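PDB 6T7J: carbon monoxide dehydrogenase from Thermococcus sp. AM4, which probably catalyses the reversible oxidation of carbon monoxide to carbon dioxide at a nickel-iron-sulfur cluster, present here without nickel and in a broken form. Local coordinates for residues V446-C451 and V463-E468; I470-L475 and K612-I617; E375-A378 and E383-K386. One frame throughout, in Å; residues are numbered along the deposited sequence.

Interaction 1: residues V446-C451 and V463-E468; sequences VGIVGC and VTLAKE. With MSK (Broken Fe4S4 cluster), chain F.
Ile-448 is extended toward helix 460-471 by two torsions: CG1 sits beside the backbone N, anti to the carbonyl carbon (chi1 -39°), and CD1 is then fully outstretched (chi2 -179°). From the helix, Leu-465 turns CG anti to its own N (chi1 -177°), which brings its CD2 branch to the same methyl. Ile-448 CD1 is therefore the atom that carries the contact, 4.0 Å from Ala-466 CA, 4.1 Å from Ala-466 CB and 4.2 Å from Leu-465 CD2. It meets the helix where the small alanine lets it approach the backbone, and no hydrogen bond crosses the interface. Trp-482 of helix 480-489 also packs on Ile-448 and Ala-466, and all three touching residues are buried. Past the strand, Gly-450 has backbone angles at which a CB would press on the preceding carbonyl O, and its O lies 3.2 Å from sulfur S5 of the broken cluster. Cys-451 SG binds iron FE3 at 2.4 Å, while Cys-451 O accepts a hydrogen bond from His-462 NE2 in the helix. A helix packed over its preceding strand, with the ligand-binding loop at that strand's C-terminal end, is characteristic of the beta-alpha-beta unit of a Rossmann-like domain, here 444-448, 460-471 and 474-478.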
ATOM      1  N   VAL A 446      -4.495 -24.449 -20.469  1.00 55.90           N
ATOM      2  CA  VAL A 446      -3.700 -23.963 -19.348  1.00 49.97           C
ATOM      3  C   VAL A 446      -3.084 -22.624 -19.720  1.00 53.87           C
ATOM      4  O   VAL A 446      -2.443 -22.496 -20.769  1.00 56.66           O
ATOM      5  CB  VAL A 446      -2.610 -24.966 -18.928  1.00 51.88           C
ATOM      6  CG1 VAL A 446      -1.682 -24.332 -17.899  1.00 49.75           C
ATOM      7  CG2 VAL A 446      -3.246 -26.221 -18.359  1.00 53.94           C
ATOM      8  N   GLY A 447      -3.285 -21.628 -18.860  1.00 45.94           N
ATOM      9  CA  GLY A 447      -2.637 -20.343 -19.012  1.00 52.75           C
ATOM     10  C   GLY A 447      -1.349 -20.257 -18.220  1.00 46.44           C
ATOM     11  O   GLY A 447      -1.345 -20.435 -16.999  1.00 43.31           O
ATOM     12  N   ILE A 448      -0.246 -19.993 -18.909  1.00 45.44           N
ATOM     13  CA  ILE A 448       1.062 -19.842 -18.288  1.00 47.22           C
ATOM     14  C   ILE A 448       1.475 -18.378 -18.381  1.00 50.84           C
ATOM     15  O   ILE A 448       1.433 -17.768 -19.460  1.00 52.20           O
ATOM     16  CB  ILE A 448       2.107 -20.771 -18.927  1.00 50.67           C
ATOM     17  CG1 ILE A 448       1.476 -22.128 -19.254  1.00 50.18           C
ATOM     18  CG2 ILE A 448       3.265 -20.973 -17.974  1.00 44.75           C
ATOM     19  CD1 ILE A 448       2.441 -23.123 -19.863  1.00 51.54           C
ATOM     20  N   VAL A 449       1.842 -17.809 -17.238  1.00 49.97           N
ATOM     21  CA  VAL A 449       2.139 -16.394 -17.089  1.00 45.71           C
ATOM     22  C   VAL A 449       3.330 -16.261 -16.150  1.00 47.12           C
ATOM     23  O   VAL A 449       3.835 -17.250 -15.612  1.00 53.53           O
ATOM     24  CB  VAL A 449       0.932 -15.603 -16.541  1.00 47.18           C
ATOM     25  CG1 VAL A 449      -0.312 -15.840 -17.393  1.00 51.18           C
ATOM     26  CG2 VAL A 449       0.663 -15.989 -15.093  1.00 41.76           C
ATOM     27  N   GLY A 450       3.779 -15.034 -15.947  1.00 47.05           N
ATOM     28  CA  GLY A 450       4.688 -14.739 -14.860  1.00 49.44           C
ATOM     29  C   GLY A 450       6.023 -14.205 -15.334  1.00 50.79           C
ATOM     30  O   GLY A 450       6.259 -13.982 -16.525  1.00 53.02           O
ATOM     31  N   CYS A 451       6.917 -14.037 -14.368  1.00 51.15           N
ATOM     32  CA  CYS A 451       8.175 -13.323 -14.486  1.00 48.42           C
ATOM     33  C   CYS A 451       9.327 -14.286 -14.780  1.00 50.94           C
ATOM     34  O   CYS A 451       9.113 -15.431 -15.193  1.00 51.07           O
ATOM     35  CB  CYS A 451       8.405 -12.544 -13.189  1.00 52.41           C
ATOM     36  SG  CYS A 451       6.899 -11.849 -12.484  1.00 54.50           S
ATOM     37  N   VAL A 463       9.283 -23.272 -20.606  1.00 54.29           N
ATOM     38  CA  VAL A 463       9.270 -24.088 -21.815  1.00 55.95           C
ATOM     39  C   VAL A 463       9.003 -25.551 -21.482  1.00 51.01           C
ATOM     40  O   VAL A 463       8.280 -26.237 -22.211  1.00 52.01           O
ATOM     41  CB  VAL A 463      10.582 -23.911 -22.600  1.00 57.12           C
ATOM     42  CG1 VAL A 463      11.785 -24.244 -21.737  1.00 59.25           C
ATOM     43  CG2 VAL A 463      10.566 -24.789 -23.820  1.00 59.05           C
ATOM     44  N   THR A 464       9.573 -26.055 -20.383  1.00 56.38           N
ATOM     45  CA  THR A 464       9.379 -27.464 -20.051  1.00 54.55           C
ATOM     46  C   THR A 464       7.923 -27.750 -19.703  1.00 56.42           C
ATOM     47  O   THR A 464       7.361 -28.759 -20.148  1.00 59.50           O
ATOM     48  CB  THR A 464      10.308 -27.875 -18.907  1.00 55.03           C
ATOM     49  OG1 THR A 464      11.665 -27.876 -19.370  1.00 53.78           O
ATOM     50  CG2 THR A 464       9.963 -29.269 -18.410  1.00 53.75           C
ATOM     51  N   LEU A 465       7.286 -26.869 -18.925  1.00 53.21           N
ATOM     52  CA  LEU A 465       5.872 -27.043 -18.621  1.00 57.31           C
ATOM     53  C   LEU A 465       5.024 -26.956 -19.882  1.00 55.22           C
ATOM     54  O   LEU A 465       4.122 -27.779 -20.087  1.00 55.34           O
ATOM     55  CB  LEU A 465       5.425 -25.997 -17.600  1.00 57.35           C
ATOM     56  CG  LEU A 465       3.975 -26.124 -17.132  1.00 57.93           C
ATOM     57  CD1 LEU A 465       3.786 -27.411 -16.361  1.00 52.25           C
ATOM     58  CD2 LEU A 465       3.579 -24.935 -16.285  1.00 57.51           C
ATOM     59  N   ALA A 466       5.300 -25.969 -20.743  1.00 51.72           N
ATOM     60  CA  ALA A 466       4.540 -25.851 -21.984  1.00 50.92           C
ATOM     61  C   ALA A 466       4.670 -27.113 -22.835  1.00 56.86           C
ATOM     62  O   ALA A 466       3.672 -27.617 -23.369  1.00 50.49           O
ATOM     63  CB  ALA A 466       5.002 -24.621 -22.764  1.00 45.17           C
ATOM     64  N   LYS A 467       5.893 -27.637 -22.960  1.00 56.66           N
ATOM     65  CA  LYS A 467       6.132 -28.844 -23.745  1.00 55.41           C
ATOM     66  C   LYS A 467       5.382 -30.035 -23.163  1.00 56.84           C
ATOM     67  O   LYS A 467       4.691 -30.766 -23.886  1.00 54.67           O
ATOM     68  CB  LYS A 467       7.630 -29.149 -23.787  1.00 54.05           C
ATOM     69  CG  LYS A 467       8.444 -28.366 -24.798  1.00 53.42           C
ATOM     70  CD  LYS A 467       9.838 -28.972 -24.899  1.00 53.30           C
ATOM     71  CE  LYS A 467      10.883 -27.950 -25.300  1.00 59.98           C
ATOM     72  NZ  LYS A 467      10.880 -27.695 -26.766  1.00 71.63           N
ATOM     73  N   GLU A 468       5.541 -30.266 -21.857  1.00 52.83           N
ATOM     74  CA  GLU A 468       4.907 -31.414 -21.225  1.00 55.51           C
ATOM     75  C   GLU A 468       3.392 -31.328 -21.311  1.00 56.79           C
ATOM     76  O   GLU A 468       2.717 -32.361 -21.359  1.00 58.87           O
ATOM     77  CB  GLU A 468       5.350 -31.525 -19.766  1.00 59.53           C
ATOM     78  CG  GLU A 468       6.803 -31.929 -19.578  1.00 56.37           C
ATOM     79  CD  GLU A 468       7.083 -33.339 -20.064  1.00 63.20           C
ATOM     80  OE1 GLU A 468       7.979 -33.506 -20.919  1.00 61.47           O
ATOM     81  OE2 GLU A 468       6.408 -34.280 -19.592  1.00 66.48           O
TER
HETATM   82  S1  MSK F 703       7.325  -7.851 -17.265  0.82 53.76           S
HETATM   83  S3  MSK F 703       5.844  -8.783 -14.265  1.00 60.52           S
HETATM   84  S4  MSK F 703       9.022  -9.867 -14.974  0.64 51.58           S
HETATM   85  S5  MSK F 703       6.220 -10.796 -16.764  1.00 55.01           S
HETATM   86 FE1  MSK F 703       5.110  -7.404 -17.231  0.87 63.68          FE
HETATM   87 FE2  MSK F 703       8.160 -10.004 -16.976  0.62 47.25          FE
HETATM   88 FE3  MSK F 703       7.029 -10.643 -14.563  0.55 48.47          FE
HETATM   89 FE4  MSK F 703       7.806  -8.096 -15.059  0.75 48.49          FE

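Interaction 2: residues I470-L475 and K612-I617; sequences IKRDVL and KAAETI
Arg-472 NH1 is the polar atom nearest helix 610-627, but no hydrogen bond or salt bridge grips it across the contact. Glu-615 OE2 stays 4.0 Å from Arg-472 NH1, and Glu-468 OE2 adds a weak, long ion pair to the same nitrogen. The nearest approach is to a methylene: Glu-615 CG lies 3.5 Å from Arg-472 NH1, with Ala-614 CB farther off at 4.5 Å. The separation of the charged atoms excludes a salt bridge, and the 45° between guanidinium and carboxylate planes is not that of a coplanar pair. Two bends in the arginine chain, at chi2 -138° and chi3 -135°, carry its end across to helix 610-627, and the Arg-472 side chain also touches Tyr-618. Helix 460-471 ends here in a Schellman motif, with Asp-473 (positive phi) as C-prime residue: Asp-473 N bonds Ile-470 O at 3.2 Å and Val-474 N bonds Leu-469 O. Ala-614 packs on Leu-465 and Glu-468, and Ile-617 on Leu-469, placing the two helices side by side, as in a doubly wound, Rossmann-like sheet, where helices such as 460-471 and 610-627 lie together against one face.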
ATOM      1  N   ILE A 470       1.596 -29.629 -23.878  1.00 58.10           N
ATOM      2  CA  ILE A 470       1.127 -29.785 -25.254  1.00 56.58           C
ATOM      3  C   ILE A 470       1.353 -31.206 -25.757  1.00 61.84           C
ATOM      4  O   ILE A 470       0.641 -31.668 -26.657  1.00 59.11           O
ATOM      5  CB  ILE A 470       1.786 -28.762 -26.201  1.00 59.39           C
ATOM      6  CG1 ILE A 470       3.300 -28.953 -26.256  1.00 55.54           C
ATOM      7  CG2 ILE A 470       1.446 -27.362 -25.801  1.00 58.18           C
ATOM      8  CD1 ILE A 470       3.973 -28.091 -27.297  1.00 55.98           C
ATOM      9  N   LYS A 471       2.335 -31.925 -25.205  1.00 60.19           N
ATOM     10  CA  LYS A 471       2.520 -33.313 -25.612  1.00 57.31           C
ATOM     11  C   LYS A 471       1.421 -34.222 -25.071  1.00 59.00           C
ATOM     12  O   LYS A 471       1.204 -35.306 -25.620  1.00 56.60           O
ATOM     13  CB  LYS A 471       3.899 -33.820 -25.173  1.00 55.27           C
ATOM     14  CG  LYS A 471       3.915 -34.541 -23.834  1.00 56.79           C
ATOM     15  CD  LYS A 471       5.152 -35.416 -23.688  1.00 57.26           C
ATOM     16  CE  LYS A 471       6.415 -34.581 -23.556  1.00 65.98           C
ATOM     17  NZ  LYS A 471       7.508 -35.330 -22.869  1.00 63.71           N
ATOM     18  N   ARG A 472       0.721 -33.803 -24.015  1.00 59.14           N
ATOM     19  CA  ARG A 472      -0.422 -34.534 -23.485  1.00 58.55           C
ATOM     20  C   ARG A 472      -1.748 -33.987 -24.005  1.00 56.98           C
ATOM     21  O   ARG A 472      -2.788 -34.195 -23.369  1.00 61.15           O
ATOM     22  CB  ARG A 472      -0.405 -34.516 -21.955  1.00 56.18           C
ATOM     23  CG  ARG A 472       0.919 -34.938 -21.346  1.00 60.41           C
ATOM     24  CD  ARG A 472       0.723 -35.847 -20.139  1.00 67.08           C
ATOM     25  NE  ARG A 472       1.580 -35.476 -19.014  1.00 68.84           N
ATOM     26  CZ  ARG A 472       2.892 -35.689 -18.961  1.00 69.25           C
ATOM     27  NH1 ARG A 472       3.584 -35.314 -17.893  1.00 72.32           N
ATOM     28  NH2 ARG A 472       3.517 -36.276 -19.974  1.00 76.79           N
ATOM     29  N   ASP A 473      -1.724 -33.282 -25.139  1.00 57.82           N
ATOM     30  CA  ASP A 473      -2.924 -32.732 -25.772  1.00 62.86           C
ATOM     31  C   ASP A 473      -3.631 -31.726 -24.861  1.00 58.83           C
ATOM     32  O   ASP A 473      -4.836 -31.814 -24.614  1.00 57.36           O
ATOM     33  CB  ASP A 473      -3.880 -33.849 -26.203  1.00 62.53           C
ATOM     34  CG  ASP A 473      -3.610 -34.333 -27.614  1.00 70.13           C
ATOM     35  OD1 ASP A 473      -3.010 -33.572 -28.400  1.00 64.62           O
ATOM     36  OD2 ASP A 473      -4.000 -35.476 -27.935  1.00 77.68           O
ATOM     37  N   VAL A 474      -2.867 -30.757 -24.363  1.00 61.39           N
ATOM     38  CA  VAL A 474      -3.397 -29.667 -23.550  1.00 58.01           C
ATOM     39  C   VAL A 474      -3.045 -28.355 -24.240  1.00 59.07           C
ATOM     40  O   VAL A 474      -1.862 -28.030 -24.399  1.00 55.25           O
ATOM     41  CB  VAL A 474      -2.848 -29.694 -22.116  1.00 55.33           C
ATOM     42  CG1 VAL A 474      -3.500 -28.604 -21.279  1.00 54.51           C
ATOM     43  CG2 VAL A 474      -3.068 -31.061 -21.486  1.00 54.22           C
ATOM     44  N   LEU A 475      -4.070 -27.608 -24.649  1.00 58.45           N
ATOM     45  CA  LEU A 475      -3.859 -26.319 -25.294  1.00 53.21           C
ATOM     46  C   LEU A 475      -3.256 -25.332 -24.304  1.00 59.74           C
ATOM     47  O   LEU A 475      -3.844 -25.050 -23.248  1.00 55.25           O
ATOM     48  CB  LEU A 475      -5.175 -25.789 -25.859  1.00 49.03           C
ATOM     49  CG  LEU A 475      -5.159 -24.391 -26.479  1.00 49.32           C
ATOM     50  CD1 LEU A 475      -4.155 -24.307 -27.623  1.00 47.61           C
ATOM     51  CD2 LEU A 475      -6.552 -24.011 -26.957  1.00 46.04           C
ATOM     52  N   LYS A 612       6.926 -32.365 -12.594  1.00 56.07           N
ATOM     53  CA  LYS A 612       5.979 -32.666 -11.524  1.00 53.19           C
ATOM     54  C   LYS A 612       4.736 -31.791 -11.635  1.00 53.89           C
ATOM     55  O   LYS A 612       3.602 -32.277 -11.523  1.00 56.48           O
ATOM     56  CB  LYS A 612       6.650 -32.463 -10.165  1.00 59.83           C
ATOM     57  CG  LYS A 612       7.365 -33.679  -9.607  1.00 65.79           C
ATOM     58  CD  LYS A 612       7.303 -33.679  -8.084  1.00 69.12           C
ATOM     59  CE  LYS A 612       8.480 -34.422  -7.473  1.00 75.83           C
ATOM     60  NZ  LYS A 612       9.199 -33.592  -6.465  1.00 78.55           N
ATOM     61  N   ALA A 613       4.939 -30.486 -11.843  1.00 53.83           N
ATOM     62  CA  ALA A 613       3.815 -29.565 -11.965  1.00 52.29           C
ATOM     63  C   ALA A 613       2.961 -29.897 -13.180  1.00 49.81           C
ATOM     64  O   ALA A 613       1.733 -29.775 -13.135  1.00 52.96           O
ATOM     65  CB  ALA A 613       4.323 -28.127 -12.042  1.00 51.57           C
ATOM     66  N   ALA A 614       3.595 -30.317 -14.276  1.00 51.33           N
ATOM     67  CA  ALA A 614       2.840 -30.732 -15.453  1.00 52.35           C
ATOM     68  C   ALA A 614       1.963 -31.934 -15.145  1.00 51.31           C
ATOM     69  O   ALA A 614       0.793 -31.977 -15.540  1.00 55.74           O
ATOM     70  CB  ALA A 614       3.794 -31.048 -16.603  1.00 54.32           C
ATOM     71  N   GLU A 615       2.512 -32.918 -14.430  1.00 51.41           N
ATOM     72  CA  GLU A 615       1.724 -34.098 -14.084  1.00 49.24           C
ATOM     73  C   GLU A 615       0.560 -33.736 -13.168  1.00 56.22           C
ATOM     74  O   GLU A 615      -0.560 -34.235 -13.346  1.00 49.49           O
ATOM     75  CB  GLU A 615       2.618 -35.154 -13.438  1.00 49.93           C
ATOM     76  CG  GLU A 615       3.420 -35.963 -14.442  1.00 55.91           C
ATOM     77  CD  GLU A 615       4.769 -36.391 -13.904  1.00 59.30           C
ATOM     78  OE1 GLU A 615       4.833 -36.831 -12.736  1.00 56.34           O
ATOM     79  OE2 GLU A 615       5.765 -36.287 -14.650  1.00 65.74           O
ATOM     80  N   THR A 616       0.797 -32.854 -12.193  1.00 55.30           N
ATOM     81  CA  THR A 616      -0.281 -32.453 -11.289  1.00 55.19           C
ATOM     82  C   THR A 616      -1.365 -31.674 -12.027  1.00 52.41           C
ATOM     83  O   THR A 616      -2.561 -31.905 -11.812  1.00 51.57           O
ATOM     84  CB  THR A 616       0.267 -31.621 -10.131  1.00 55.01           C
ATOM     85  OG1 THR A 616       1.348 -32.319  -9.501  1.00 58.59           O
ATOM     86  CG2 THR A 616      -0.827 -31.362  -9.104  1.00 52.90           C
ATOM     87  N   ILE A 617      -0.964 -30.740 -12.895  1.00 51.51           N
ATOM     88  CA  ILE A 617      -1.932 -29.958 -13.659  1.00 52.49           C
ATOM     89  C   ILE A 617      -2.747 -30.869 -14.567  1.00 52.96           C
ATOM     90  O   ILE A 617      -3.973 -30.731 -14.674  1.00 52.34           O
ATOM     91  CB  ILE A 617      -1.205 -28.855 -14.453  1.00 50.60           C
ATOM     92  CG1 ILE A 617      -0.823 -27.694 -13.530  1.00 45.94           C
ATOM     93  CG2 ILE A 617      -2.054 -28.375 -15.623  1.00 44.59           C
ATOM     94  CD1 ILE A 617       0.378 -26.904 -14.002  1.00 42.01           C
TER

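Interaction 3: residues E375-A378 and E383-K386; sequences EFNA and EIAK
Ile-384 makes the close contacts of the helix segment, meeting three successive loop residues through different branches. Its CG2, anti to the backbone N, lies 4.0 Å from Phe-376 CD1 and 3.9 Å from Glu-375 O. The other branch places CG1 3.9 Å from Asn-377 OD1, and a bent second torsion (chi2 -78°) folds CD1 back to 4.0 Å from Glu-375 O. All of these are van der Waals contacts, without a hydrogen bond across the segments. Phe-376 presents its CD1 corner obliquely to the isoleucine; with CG anti to the backbone N (chi1 -168°), the Phe-376 side chain also touches Leu-273 and Tyr-122. The Glu-375 side chain starts away from the helix, and its OE1 takes part in a hydrogen bond with His-373 NE2. An alanine in place of Ile-384 would remove both branches and is likely to leave a gap between the helix and the loop, with Phe-376 CD1 deprived of its aliphatic neighbour. One residue on, Ala-385 packs against Ile-277 and Ile-280 of helix 271-281, and Lys-386 then directs NZ to a salt bridge with Glu-285 OE2. The result is a loop folded against the first turn of the helix that follows it, at the 372-373 edge of a parallel, Rossmann-like alpha/beta sheet.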
ATOM      1  N   GLU A 375      10.685  13.306 -20.222  1.00 54.83           N
ATOM      2  CA  GLU A 375       9.347  12.968 -19.755  1.00 54.40           C
ATOM      3  C   GLU A 375       8.355  12.951 -20.910  1.00 54.31           C
ATOM      4  O   GLU A 375       8.285  13.895 -21.704  1.00 52.78           O
ATOM      5  CB  GLU A 375       8.894  13.959 -18.683  1.00 51.38           C
ATOM      6  CG  GLU A 375       7.725  13.470 -17.846  1.00 49.36           C
ATOM      7  CD  GLU A 375       7.834  13.882 -16.390  1.00 61.59           C
ATOM      8  OE1 GLU A 375       8.872  13.589 -15.758  1.00 59.75           O
ATOM      9  OE2 GLU A 375       6.878  14.498 -15.874  1.00 69.34           O
ATOM     10  N   PHE A 376       7.582  11.872 -20.991  1.00 52.31           N
ATOM     11  CA  PHE A 376       6.602  11.688 -22.048  1.00 61.09           C
ATOM     12  C   PHE A 376       5.240  12.195 -21.599  1.00 55.74           C
ATOM     13  O   PHE A 376       4.837  11.999 -20.449  1.00 57.65           O
ATOM     14  CB  PHE A 376       6.514  10.209 -22.432  1.00 57.24           C
ATOM     15  CG  PHE A 376       5.740   9.948 -23.693  1.00 57.35           C
ATOM     16  CD1 PHE A 376       6.344  10.080 -24.933  1.00 61.37           C
ATOM     17  CD2 PHE A 376       4.412   9.556 -23.637  1.00 61.21           C
ATOM     18  CE1 PHE A 376       5.637   9.831 -26.095  1.00 55.26           C
ATOM     19  CE2 PHE A 376       3.699   9.307 -24.795  1.00 61.20           C
ATOM     20  CZ  PHE A 376       4.315   9.442 -26.025  1.00 62.27           C
ATOM     21  N   ASN A 377       4.537  12.858 -22.514  1.00 58.28           N
ATOM     22  CA  ASN A 377       3.169  13.297 -22.285  1.00 60.48           C
ATOM     23  C   ASN A 377       2.381  13.119 -23.573  1.00 60.60           C
ATOM     24  O   ASN A 377       2.941  13.170 -24.672  1.00 63.19           O
ATOM     25  CB  ASN A 377       3.106  14.753 -21.804  1.00 61.16           C
ATOM     26  CG  ASN A 377       3.461  15.744 -22.892  1.00 62.09           C
ATOM     27  OD1 ASN A 377       4.348  15.497 -23.706  1.00 68.03           O
ATOM     28  ND2 ASN A 377       2.767  16.877 -22.910  1.00 70.67           N
ATOM     29  N   ALA A 378       1.071  12.910 -23.428  1.00 52.07           N
ATOM     30  CA  ALA A 378       0.256  12.515 -24.573  1.00 57.33           C
ATOM     31  C   ALA A 378       0.142  13.632 -25.604  1.00 59.93           C
ATOM     32  O   ALA A 378       0.159  13.368 -26.812  1.00 56.68           O
ATOM     33  CB  ALA A 378      -1.131  12.078 -24.098  1.00 54.62           C
ATOM     34  N   GLU A 383       6.334  14.575 -30.929  1.00 58.95           N
ATOM     35  CA  GLU A 383       7.552  15.375 -30.815  1.00 57.31           C
ATOM     36  C   GLU A 383       8.548  14.737 -29.852  1.00 55.22           C
ATOM     37  O   GLU A 383       9.749  14.662 -30.148  1.00 57.16           O
ATOM     38  CB  GLU A 383       7.202  16.795 -30.371  1.00 58.44           C
ATOM     39  CG  GLU A 383       6.587  17.654 -31.466  1.00 64.86           C
ATOM     40  CD  GLU A 383       5.068  17.670 -31.421  1.00 70.19           C
ATOM     41  OE1 GLU A 383       4.474  18.735 -31.692  1.00 73.76           O
ATOM     42  OE2 GLU A 383       4.467  16.617 -31.114  1.00 67.63           O
ATOM     43  N   ILE A 384       8.068  14.263 -28.699  1.00 58.00           N
ATOM     44  CA  ILE A 384       8.947  13.601 -27.739  1.00 59.58           C
ATOM     45  C   ILE A 384       9.514  12.316 -28.331  1.00 55.34           C
ATOM     46  O   ILE A 384      10.698  11.999 -28.151  1.00 59.36           O
ATOM     47  CB  ILE A 384       8.196  13.334 -26.420  1.00 56.29           C
ATOM     48  CG1 ILE A 384       7.471  14.594 -25.944  1.00 48.69           C
ATOM     49  CG2 ILE A 384       9.155  12.837 -25.349  1.00 60.00           C
ATOM     50  CD1 ILE A 384       8.370  15.615 -25.295  1.00 58.35           C
ATOM     51  N   ALA A 385       8.682  11.556 -29.047  1.00 51.74           N
ATOM     52  CA  ALA A 385       9.162  10.324 -29.666  1.00 50.62           C
ATOM     53  C   ALA A 385      10.231  10.611 -30.716  1.00 53.33           C
ATOM     54  O   ALA A 385      11.245   9.903 -30.790  1.00 50.56           O
ATOM     55  CB  ALA A 385       7.991   9.559 -30.280  1.00 50.40           C
ATOM     56  N   LYS A 386      10.017  11.645 -31.537  1.00 56.70           N
ATOM     57  CA  LYS A 386      11.026  12.054 -32.511  1.00 58.57           C
ATOM     58  C   LYS A 386      12.332  12.416 -31.820  1.00 54.17           C
ATOM     59  O   LYS A 386      13.410  11.984 -32.239  1.00 49.87           O
ATOM     60  CB  LYS A 386      10.513  13.240 -33.327  1.00 55.27           C
ATOM     61  CG  LYS A 386       9.626  12.883 -34.503  1.00 61.58           C
ATOM     62  CD  LYS A 386       9.401  14.110 -35.376  1.00 66.53           C
ATOM     63  CE  LYS A 386       8.474  13.818 -36.543  1.00 64.63           C
ATOM     64  NZ  LYS A 386       8.545  14.901 -37.564  1.00 65.58           N
TER

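Overall arrangement
Interactions 1 and 2 are neighbours, their centres 9 Å apart, and share helix 460-471 and one six-stranded parallel sheet. They touch through a probable hydrogen bond between Val-446 N and Leu-475 O (2.9 Å), and through packing of Leu-465 CD1 on Ala-614 CA (3.6 Å) and Val-446 CG2 on Ile-617 CG2 (3.7 Å). Only interaction 1 reaches the broken cluster, through the iron ligand Cys-451 and the pocket residue Gly-450; interaction 2 lies farther out, 21 Å from the chain centre against 13 Å. Interaction 3 belongs to the other six-stranded parallel sheet, of the same strand order, across the chain centre: its centre is about 36 Å from that of interaction 1 and about 45 Å from that of interaction 2.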